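PDB 5IG2: short-chain dehydrogenase/reductase SDR from Burkholderia phymatum, which probably works as an NAD-dependent oxidoreductase acting on the CH-OH group of its donors, and is captured with NAD bound. Local coordinates for residues Ala99-Gly104 against Gly120-Gly125; Asn148-Ala153 against Ala170-Thr175. All coordinates share one frame; numbering follows the deposited sequence.

Interaction 1: residues Ala99-Gly104 against Gly120-Gly125; sequences AGVGAG and GVNVMG. With NAD (nicotinamide-adenine-dinucleotide), chain F.
Val-101 and Asn-122 exchange two hydrogen bonds that join the loop Ala-99 to Gly-104 to the helical turn Gly-120 to Gly-125. The backbone N of Val-101 donates to OD1 of Asn-122 at 2.9 Å, nearly straight (163°) and on a lone pair in the carbonyl plane. ND2 of Asn-122 returns a bond of 2.9 Å to O of Val-101, tilted from that carbonyl's plane. Asparagine suits this place because one flat amide offers the acceptor and the donor that a single loop residue needs; Ser-167 takes a further bond from ND2, helping to fix the rotation of the amide.

Beside it, Val-121 is branched where it must fill two directions. CB of Val-121 lies 4.0 Å from CG2 of Val-101. CG1 of Val-121, anti to the backbone N (chi1 -177°), reaches CA of Gly-100 at 3.8 Å. The same methyl also meets N7A of NAD. CG2 of Val-121 approaches the adenine amine N6A of NAD at 3.6 Å. Ala-99 CB and Val-101 CG1 also pack against the adenine. Gly-100, with no side chain, lets the ribose hydroxyl O3D come close to its CA. A water donates to both O of Ala-99 and O of Val-121, bridging the backbones.

Following Asn-97 and Asn-98, Ala-99 and Gly-100 complete the NNAG motif of classical short-chain dehydrogenases, here lining the NAD pocket of a Rossmann fold.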
# COMPACT_ATOMS: atom_id res chain seq x y z
N ALA B 99 -10.77 44.95 -24.98
CA ALA B 99 -12.07 44.68 -24.37
C ALA B 99 -13.14 44.49 -25.44
O ALA B 99 -13.14 45.18 -26.47
CB ALA B 99 -12.48 45.81 -23.42
N GLY B 100 -14.04 43.55 -25.19
CA GLY B 100 -15.13 43.32 -26.12
C GLY B 100 -16.22 42.50 -25.47
O GLY B 100 -16.00 41.83 -24.46
N VAL B 101 -17.42 42.61 -26.05
CA VAL B 101 -18.59 41.87 -25.61
C VAL B 101 -19.30 41.34 -26.85
O VAL B 101 -18.91 41.63 -27.98
CB VAL B 101 -19.55 42.73 -24.75
CG1 VAL B 101 -18.87 43.22 -23.49
CG2 VAL B 101 -20.10 43.91 -25.56
N GLY B 102 -20.37 40.58 -26.63
CA GLY B 102 -21.13 40.05 -27.75
C GLY B 102 -22.56 39.75 -27.37
O GLY B 102 -22.92 39.68 -26.19
N ALA B 103 -23.38 39.59 -28.41
CA ALA B 103 -24.75 39.13 -28.29
C ALA B 103 -25.11 38.44 -29.59
O ALA B 103 -24.55 38.74 -30.64
CB ALA B 103 -25.72 40.29 -28.01
N GLY B 104 -26.05 37.49 -29.52
CA GLY B 104 -26.40 36.72 -30.69
C GLY B 104 -27.91 36.59 -30.85
O GLY B 104 -28.69 37.13 -30.06
N GLY B 120 -20.89 50.08 -28.25
CA GLY B 120 -20.22 50.95 -27.29
C GLY B 120 -18.89 50.39 -26.83
O GLY B 120 -17.90 51.12 -26.71
N VAL B 121 -18.83 49.08 -26.58
CA VAL B 121 -17.57 48.49 -26.16
C VAL B 121 -16.68 48.21 -27.36
O VAL B 121 -15.52 48.63 -27.41
CB VAL B 121 -17.81 47.20 -25.35
CG1 VAL B 121 -16.46 46.64 -24.85
CG2 VAL B 121 -18.80 47.46 -24.20
N ASN B 122 -17.22 47.49 -28.35
CA ASN B 122 -16.41 46.91 -29.41
C ASN B 122 -15.94 47.94 -30.42
O ASN B 122 -14.85 47.79 -30.99
CB ASN B 122 -17.19 45.82 -30.15
CG ASN B 122 -17.44 44.59 -29.29
OD1 ASN B 122 -17.22 44.61 -28.08
ND2 ASN B 122 -17.89 43.50 -29.93
N VAL B 123 -16.73 48.98 -30.67
CA VAL B 123 -16.32 50.01 -31.62
C VAL B 123 -15.88 51.27 -30.88
O VAL B 123 -14.73 51.71 -31.04
CB VAL B 123 -17.45 50.32 -32.62
CG1 VAL B 123 -17.04 51.49 -33.53
CG2 VAL B 123 -17.79 49.06 -33.43
N MET B 124 -16.77 51.85 -30.08
CA MET B 124 -16.44 53.10 -29.41
C MET B 124 -15.26 52.95 -28.46
O MET B 124 -14.45 53.88 -28.31
CB MET B 124 -17.67 53.63 -28.67
CG MET B 124 -18.78 54.02 -29.63
SD MET B 124 -18.21 55.13 -30.96
CE MET B 124 -19.46 54.81 -32.21
N GLY B 125 -15.14 51.80 -27.79
CA GLY B 125 -13.98 51.59 -26.93
C GLY B 125 -12.67 51.66 -27.70
O GLY B 125 -11.71 52.30 -27.27
PA NAD F . -13.11 37.83 -21.95
O1A NAD F . -14.51 37.91 -21.50
O2A NAD F . -12.31 36.70 -21.29
O5B NAD F . -12.30 39.19 -21.78
C5B NAD F . -12.87 40.44 -22.21
C4B NAD F . -12.77 41.39 -21.04
O4B NAD F . -13.30 42.68 -21.43
C3B NAD F . -13.53 40.97 -19.77
O3B NAD F . -12.67 40.91 -18.64
C2B NAD F . -14.59 42.06 -19.60
O2B NAD F . -14.85 42.37 -18.23
C1B NAD F . -13.92 43.24 -20.29
N9A NAD F . -14.83 44.29 -20.72
C8A NAD F . -16.08 44.14 -21.27
N7A NAD F . -16.72 45.27 -21.44
C5A NAD F . -15.83 46.23 -20.98
C6A NAD F . -15.92 47.63 -20.88
N6A NAD F . -17.02 48.33 -21.17
N1A NAD F . -14.84 48.30 -20.42
C2A NAD F . -13.76 47.60 -20.06
N3A NAD F . -13.57 46.27 -20.08
C4A NAD F . -14.66 45.64 -20.55
O3 NAD F . -13.07 37.62 -23.53
PN NAD F . -11.87 37.65 -24.58
O1N NAD F . -10.57 37.66 -23.87
O2N NAD F . -12.15 36.59 -25.57
O5D NAD F . -12.16 39.07 -25.26
C5D NAD F . -11.08 39.91 -25.72
C4D NAD F . -11.38 40.31 -27.15
O4D NAD F . -11.20 39.18 -28.03
C3D NAD F . -12.80 40.84 -27.40
O3D NAD F . -12.74 41.99 -28.23
C2D NAD F . -13.46 39.69 -28.17
O2D NAD F . -14.50 40.17 -29.00
C1D NAD F . -12.25 39.19 -28.96
N1N NAD F . -12.37 37.79 -29.58
C2N NAD F . -12.55 36.73 -28.77
C3N NAD F . -12.61 35.45 -29.31
C7N NAD F . -12.66 34.21 -28.47
O7N NAD F . -13.05 33.15 -28.98
N7N NAD F . -12.41 34.33 -27.17
C4N NAD F . -12.47 35.30 -30.68
C5N NAD F . -12.26 36.40 -31.48
C6N NAD F . -12.22 37.65 -30.92
O HOH W 1 -12.84 47.94 -26.92

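Interaction 2: residues Asn148-Ala153 against Ala170-Thr175; sequences NTASVA and AVVSLT. With NAD (nicotinamide-adenine-dinucleotide), chain F; ACT (acetate ion), chain G.
Asn-148 and Thr-175 lie 7.0 Å apart between CA atoms and Ala-150 and Val-171 5.8 Å, so strand end and helix run in opposite senses and are closer at the second pair.

ND2 of Asn-148 donates to OG1 of Thr-175 at 2.8 Å, almost straight (175°) and within the amide plane. Threonine suits the site because its hydroxyl also donates: OG1 of Thr-175, anti to the carbonyl carbon (chi1 -52°), turns back to O of Val-171 one helical turn earlier, at 2.6 Å. That carbonyl receives Thr-175 N from its opposite face. OD1 of Asn-148 is taken by Asn-97, leaving the buried amide held at both ends.

Farther along, the small CB of Ala-150 packs against two valines, 3.9 Å from CG1 of Val-171 and 3.8 Å from CG2 of Val-172. Ser-151 makes no contact with residues 170-175; its OG donates to an acetate ion, probably from the crystallisation liquor, and accepts from N of Ala-153 in an ST turn, near the nicotinamide.

Strand 144-149 and helix 162-185 belong to a beta-alpha-beta unit completed by strand 189-194, whose Leu-193 packs on Ala-150, Val-172 and Thr-175. Val-126 of helix 112-140 touches Asn-148 and Leu-174, while Ala-166 of the second subunit lies against Leu-174.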
# COMPACT_ATOMS: atom_id res chain seq x y z
N ASN B 148 -5.51 46.46 -32.17
CA ASN B 148 -6.95 46.36 -31.99
C ASN B 148 -7.39 44.92 -32.18
O ASN B 148 -7.06 44.30 -33.20
CB ASN B 148 -7.69 47.27 -32.99
CG ASN B 148 -7.40 48.73 -32.76
OD1 ASN B 148 -7.02 49.14 -31.65
ND2 ASN B 148 -7.57 49.54 -33.80
N THR B 149 -8.13 44.39 -31.21
CA THR B 149 -8.66 43.03 -31.32
C THR B 149 -9.98 43.07 -32.08
O THR B 149 -10.98 43.60 -31.59
CB THR B 149 -8.88 42.39 -29.95
OG1 THR B 149 -7.67 42.47 -29.19
CG2 THR B 149 -9.28 40.92 -30.15
N ALA B 150 -9.98 42.51 -33.29
CA ALA B 150 -11.25 42.29 -33.97
C ALA B 150 -11.64 40.83 -33.73
O ALA B 150 -11.88 40.43 -32.59
CB ALA B 150 -11.14 42.62 -35.47
N SER B 151 -11.64 40.02 -34.79
CA SER B 151 -12.08 38.63 -34.74
C SER B 151 -12.11 38.12 -36.17
O SER B 151 -12.13 38.93 -37.09
CB SER B 151 -13.48 38.51 -34.12
OG SER B 151 -14.01 37.20 -34.30
N VAL B 152 -12.14 36.80 -36.37
CA VAL B 152 -12.53 36.29 -37.68
C VAL B 152 -13.96 36.72 -38.02
O VAL B 152 -14.32 36.76 -39.20
CB VAL B 152 -12.38 34.76 -37.78
CG1 VAL B 152 -10.93 34.35 -37.52
CG2 VAL B 152 -13.34 34.04 -36.83
N ALA B 153 -14.77 37.06 -37.01
CA ALA B 153 -16.10 37.63 -37.27
C ALA B 153 -16.03 39.03 -37.88
O ALA B 153 -17.08 39.56 -38.27
CB ALA B 153 -16.92 37.70 -35.99
N ALA B 170 -16.32 46.72 -38.39
CA ALA B 170 -15.97 48.12 -38.15
C ALA B 170 -14.55 48.24 -37.60
O ALA B 170 -13.78 49.10 -38.05
CB ALA B 170 -17.00 48.74 -37.19
N VAL B 171 -14.18 47.38 -36.64
CA VAL B 171 -12.81 47.41 -36.10
C VAL B 171 -11.80 47.09 -37.19
O VAL B 171 -10.75 47.74 -37.30
CB VAL B 171 -12.68 46.44 -34.91
CG1 VAL B 171 -11.20 46.35 -34.41
CG2 VAL B 171 -13.61 46.86 -33.77
N VAL B 172 -12.10 46.09 -38.03
CA VAL B 172 -11.19 45.74 -39.12
C VAL B 172 -10.89 46.95 -39.99
O VAL B 172 -9.73 47.33 -40.20
CB VAL B 172 -11.76 44.58 -39.96
CG1 VAL B 172 -10.96 44.45 -41.25
CG2 VAL B 172 -11.69 43.25 -39.17
N SER B 173 -11.94 47.60 -40.51
CA SER B 173 -11.72 48.68 -41.46
C SER B 173 -11.16 49.93 -40.79
O SER B 173 -10.34 50.64 -41.39
CB SER B 173 -13.01 49.03 -42.19
OG SER B 173 -12.77 50.09 -43.09
N LEU B 174 -11.59 50.24 -39.56
CA LEU B 174 -11.01 51.40 -38.90
C LEU B 174 -9.52 51.19 -38.67
O LEU B 174 -8.73 52.13 -38.80
CB LEU B 174 -11.73 51.73 -37.59
CG LEU B 174 -11.47 51.00 -36.27
CD1 LEU B 174 -10.21 51.48 -35.56
CD2 LEU B 174 -12.67 51.18 -35.35
N THR B 175 -9.12 49.95 -38.38
CA THR B 175 -7.71 49.69 -38.13
C THR B 175 -6.92 49.69 -39.44
O THR B 175 -5.79 50.19 -39.48
CB THR B 175 -7.55 48.35 -37.39
OG1 THR B 175 -8.41 48.34 -36.23
CG2 THR B 175 -6.08 48.12 -36.95
PA NAD F . -13.11 37.83 -21.95
O1A NAD F . -14.51 37.91 -21.50
O2A NAD F . -12.31 36.70 -21.29
O5B NAD F . -12.30 39.19 -21.78
C5B NAD F . -12.87 40.44 -22.21
C4B NAD F . -12.77 41.39 -21.04
O4B NAD F . -13.30 42.68 -21.43
C3B NAD F . -13.53 40.97 -19.77
O3B NAD F . -12.67 40.91 -18.64
C2B NAD F . -14.59 42.06 -19.60
O2B NAD F . -14.85 42.37 -18.23
C1B NAD F . -13.92 43.24 -20.29
N9A NAD F . -14.83 44.29 -20.72
C8A NAD F . -16.08 44.14 -21.27
N7A NAD F . -16.72 45.27 -21.44
C5A NAD F . -15.83 46.23 -20.98
C6A NAD F . -15.92 47.63 -20.88
N6A NAD F . -17.02 48.33 -21.17
N1A NAD F . -14.84 48.30 -20.42
C2A NAD F . -13.76 47.60 -20.06
N3A NAD F . -13.57 46.27 -20.08
C4A NAD F . -14.66 45.64 -20.55
O3 NAD F . -13.07 37.62 -23.53
PN NAD F . -11.87 37.65 -24.58
O1N NAD F . -10.57 37.66 -23.87
O2N NAD F . -12.15 36.59 -25.57
O5D NAD F . -12.16 39.07 -25.26
C5D NAD F . -11.08 39.91 -25.72
C4D NAD F . -11.38 40.31 -27.15
O4D NAD F . -11.20 39.18 -28.03
C3D NAD F . -12.80 40.84 -27.40
O3D NAD F . -12.74 41.99 -28.23
C2D NAD F . -13.46 39.69 -28.17
O2D NAD F . -14.50 40.17 -29.00
C1D NAD F . -12.25 39.19 -28.96
N1N NAD F . -12.37 37.79 -29.58
C2N NAD F . -12.55 36.73 -28.77
C3N NAD F . -12.61 35.45 -29.31
C7N NAD F . -12.66 34.21 -28.47
O7N NAD F . -13.05 33.15 -28.98
N7N NAD F . -12.41 34.33 -27.17
C4N NAD F . -12.47 35.30 -30.68
C5N NAD F . -12.26 36.40 -31.48
C6N NAD F . -12.22 37.65 -30.92
C ACT G . -15.57 35.19 -31.92
O ACT G . -15.50 34.35 -32.85
OXT ACT G . -15.16 36.35 -32.19
CH3 ACT G . -16.10 34.86 -30.56

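In the fold
Both contacts are buried, lie at the C-terminal side of the parallel sheet and reach the nicotinamide ribose of NAD; interaction 1 extends to the adenine, interaction 2 to the nicotinamide ring. Interaction 1 ties a loop to helix 112-140 by a two-way amide-to-backbone pairing beside apolar atoms. Interaction 2 holds a strand to helix 162-185 through a side-chain relay and alanine-valine packing. They touch where O of Asn-122 meets CG2 of Val-171 and Val-123 meets Ala-170, so the two helices pack together, next to the second subunit. Asn-122, Ser-151, Tyr-164 and Lys-168 match the Asn-Ser-Tyr-Lys tetrad of classical relatives, consistent with an active site shared by both contacts.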